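Local coordinates for protein Amy13K (Eubacterium rectale DSM 17629, PDB 6B3P) that binds starch-type glucans through two tandem family 26 carbohydrate-binding modules, probably tethering its parent cell-surface alpha-amylase to starch, at residues Y101-H106 with V180-T185. Residues are numbered along the deposited sequence; the frame is centred on the assembly and turned at random.
Sequences YVTTIH and VSVTST
The aromatic ring of Y101 lies across the methyl of T185 in a CH-pi contact, T185 CG2 sitting 4.0 Å from the ring centroid and over one face. Two sheets of the second CBM26 module, a beta-sandwich, meet here: strand 101-108 belongs to one, and segment 180-185 leaves strand 178-180 of the other before the chain enters the sheet of 101-108 as strand 188-192. A threonine suits this site because its two branches divide the work: the methyl meets the ring, while OG1 hydrogen-bonds to E84 OE2 in the first module, so the loop also touches the neighbouring domain. S184 O comes up to the edge of the Y101 ring, in its plane and 3.6 Å from Y101 CD2; a flat aromatic thus serves both neighbours. With CG anti to the carbonyl carbon (chi1 -68°), the ring turns its CD2-CE2 side to T185. Were Y101 replaced by an alanine, the T185 methyl would probably lose its aromatic cover and a gap would open beside V182 CG1. Farther along, V180 and V182 point toward the strand and offer it compact apolar branches. T103 CG2 and V180 CG1 reach tip to tip at 3.8 Å, and I105 CD1 packs on V180 CG2, while F163 lies against both valines. T103 has a polar branch as well: its OG1 contacts V182 CG2 and hydrogen-bonds to a water that donates to S184 O, an oxygen also hydrogen-bonded to T187 OG1. The backbones join directly where V102 N donates to T185 O at 2.8 Å.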
loop_
_atom_site.group_PDB
_atom_site.type_symbol
_atom_site.label_atom_id
_atom_site.label_comp_id
_atom_site.label_asym_id
_atom_site.label_seq_id
_atom_site.Cartn_x
_atom_site.Cartn_y
_atom_site.Cartn_z
ATOM N N TYR A 101 2.218 8.526 6.639
ATOM C CA TYR A 101 2.130 7.889 5.331
ATOM C C TYR A 101 3.354 7.023 5.102
ATOM O O TYR A 101 4.452 7.527 4.866
ATOM C CB TYR A 101 1.991 8.937 4.232
ATOM C CG TYR A 101 0.669 9.650 4.301
ATOM C CD1 TYR A 101 0.522 10.802 5.058
ATOM C CD2 TYR A 101 -0.441 9.154 3.635
ATOM C CE1 TYR A 101 -0.689 11.451 5.135
ATOM C CE2 TYR A 101 -1.659 9.794 3.708
ATOM C CZ TYR A 101 -1.779 10.941 4.462
ATOM O OH TYR A 101 -2.989 11.589 4.536
ATOM N N VAL A 102 3.146 5.714 5.174
ATOM C CA VAL A 102 4.231 4.745 5.094
ATOM C C VAL A 102 4.186 4.025 3.756
ATOM O O VAL A 102 3.314 3.188 3.515
ATOM C CB VAL A 102 4.147 3.715 6.235
ATOM C CG1 VAL A 102 5.361 2.794 6.218
ATOM C CG2 VAL A 102 4.035 4.423 7.570
ATOM N N THR A 103 5.140 4.358 2.892
ATOM C CA THR A 103 5.196 3.798 1.550
ATOM C C THR A 103 6.289 2.739 1.471
ATOM O O THR A 103 7.466 3.025 1.692
ATOM C CB THR A 103 5.450 4.892 0.498
ATOM O OG1 THR A 103 4.483 5.940 0.657
ATOM C CG2 THR A 103 5.342 4.325 -0.909
ATOM N N THR A 104 5.878 1.512 1.165
ATOM C CA THR A 104 6.791 0.379 1.064
ATOM C C THR A 104 6.989 -0.004 -0.395
ATOM O O THR A 104 6.020 -0.221 -1.120
ATOM C CB THR A 104 6.262 -0.842 1.844
ATOM O OG1 THR A 104 6.014 -0.468 3.204
ATOM C CG2 THR A 104 7.265 -1.997 1.803
ATOM N N ILE A 105 8.246 -0.082 -0.822
ATOM C CA ILE A 105 8.564 -0.428 -2.204
ATOM C C ILE A 105 9.517 -1.618 -2.255
ATOM O O ILE A 105 10.608 -1.580 -1.682
ATOM C CB ILE A 105 9.189 0.763 -2.955
ATOM C CG1 ILE A 105 8.297 2.001 -2.827
ATOM C CG2 ILE A 105 9.387 0.418 -4.427
ATOM C CD1 ILE A 105 8.958 3.294 -3.268
ATOM N N HIS A 106 9.086 -2.669 -2.947
ATOM C CA HIS A 106 9.877 -3.882 -3.111
ATOM C C HIS A 106 10.548 -3.897 -4.479
ATOM O O HIS A 106 9.895 -3.650 -5.493
ATOM C CB HIS A 106 8.999 -5.126 -2.954
ATOM C CG HIS A 106 8.193 -5.145 -1.693
ATOM N ND1 HIS A 106 8.766 -5.256 -0.444
ATOM C CD2 HIS A 106 6.856 -5.079 -1.487
ATOM C CE1 HIS A 106 7.819 -5.252 0.475
ATOM N NE2 HIS A 106 6.650 -5.147 -0.132
ATOM N N VAL A 180 6.356 7.513 -7.710
ATOM C CA VAL A 180 5.506 6.928 -6.681
ATOM C C VAL A 180 4.309 7.821 -6.376
ATOM O O VAL A 180 4.465 8.935 -5.875
ATOM C CB VAL A 180 6.302 6.676 -5.378
ATOM C CG1 VAL A 180 5.407 6.087 -4.286
ATOM C CG2 VAL A 180 7.487 5.759 -5.652
ATOM N N SER A 181 3.117 7.323 -6.692
ATOM C CA SER A 181 1.879 7.964 -6.268
ATOM C C SER A 181 1.441 7.392 -4.926
ATOM O O SER A 181 1.090 6.216 -4.830
ATOM C CB SER A 181 0.774 7.771 -7.309
ATOM O OG SER A 181 1.096 8.425 -8.524
ATOM N N VAL A 182 1.471 8.224 -3.891
ATOM C CA VAL A 182 1.013 7.817 -2.566
ATOM C C VAL A 182 -0.508 7.930 -2.516
ATOM O O VAL A 182 -1.059 9.030 -2.537
ATOM C CB VAL A 182 1.656 8.673 -1.451
ATOM C CG1 VAL A 182 1.195 8.201 -0.076
ATOM C CG2 VAL A 182 3.180 8.614 -1.550
ATOM N N THR A 183 -1.175 6.780 -2.454
ATOM C CA THR A 183 -2.631 6.709 -2.537
ATOM C C THR A 183 -3.276 6.396 -1.190
ATOM O O THR A 183 -4.500 6.346 -1.078
ATOM C CB THR A 183 -3.068 5.641 -3.558
ATOM O OG1 THR A 183 -2.454 4.387 -3.233
ATOM C CG2 THR A 183 -2.661 6.056 -4.967
ATOM N N SER A 184 -2.453 6.185 -0.167
ATOM C CA SER A 184 -2.955 5.877 1.167
ATOM C C SER A 184 -1.822 5.920 2.184
ATOM O O SER A 184 -0.662 6.107 1.821
ATOM C CB SER A 184 -3.617 4.500 1.187
ATOM O OG SER A 184 -2.646 3.472 1.255
ATOM N N THR A 185 -2.164 5.737 3.456
ATOM C CA THR A 185 -1.175 5.744 4.529
ATOM C C THR A 185 -0.314 4.478 4.545
ATOM O O THR A 185 0.664 4.398 5.291
ATOM C CB THR A 185 -1.850 5.897 5.907
ATOM O OG1 THR A 185 -2.865 4.897 6.061
ATOM C CG2 THR A 185 -2.479 7.273 6.048
HETATM O O HOH W 1 1.900 5.214 2.096
#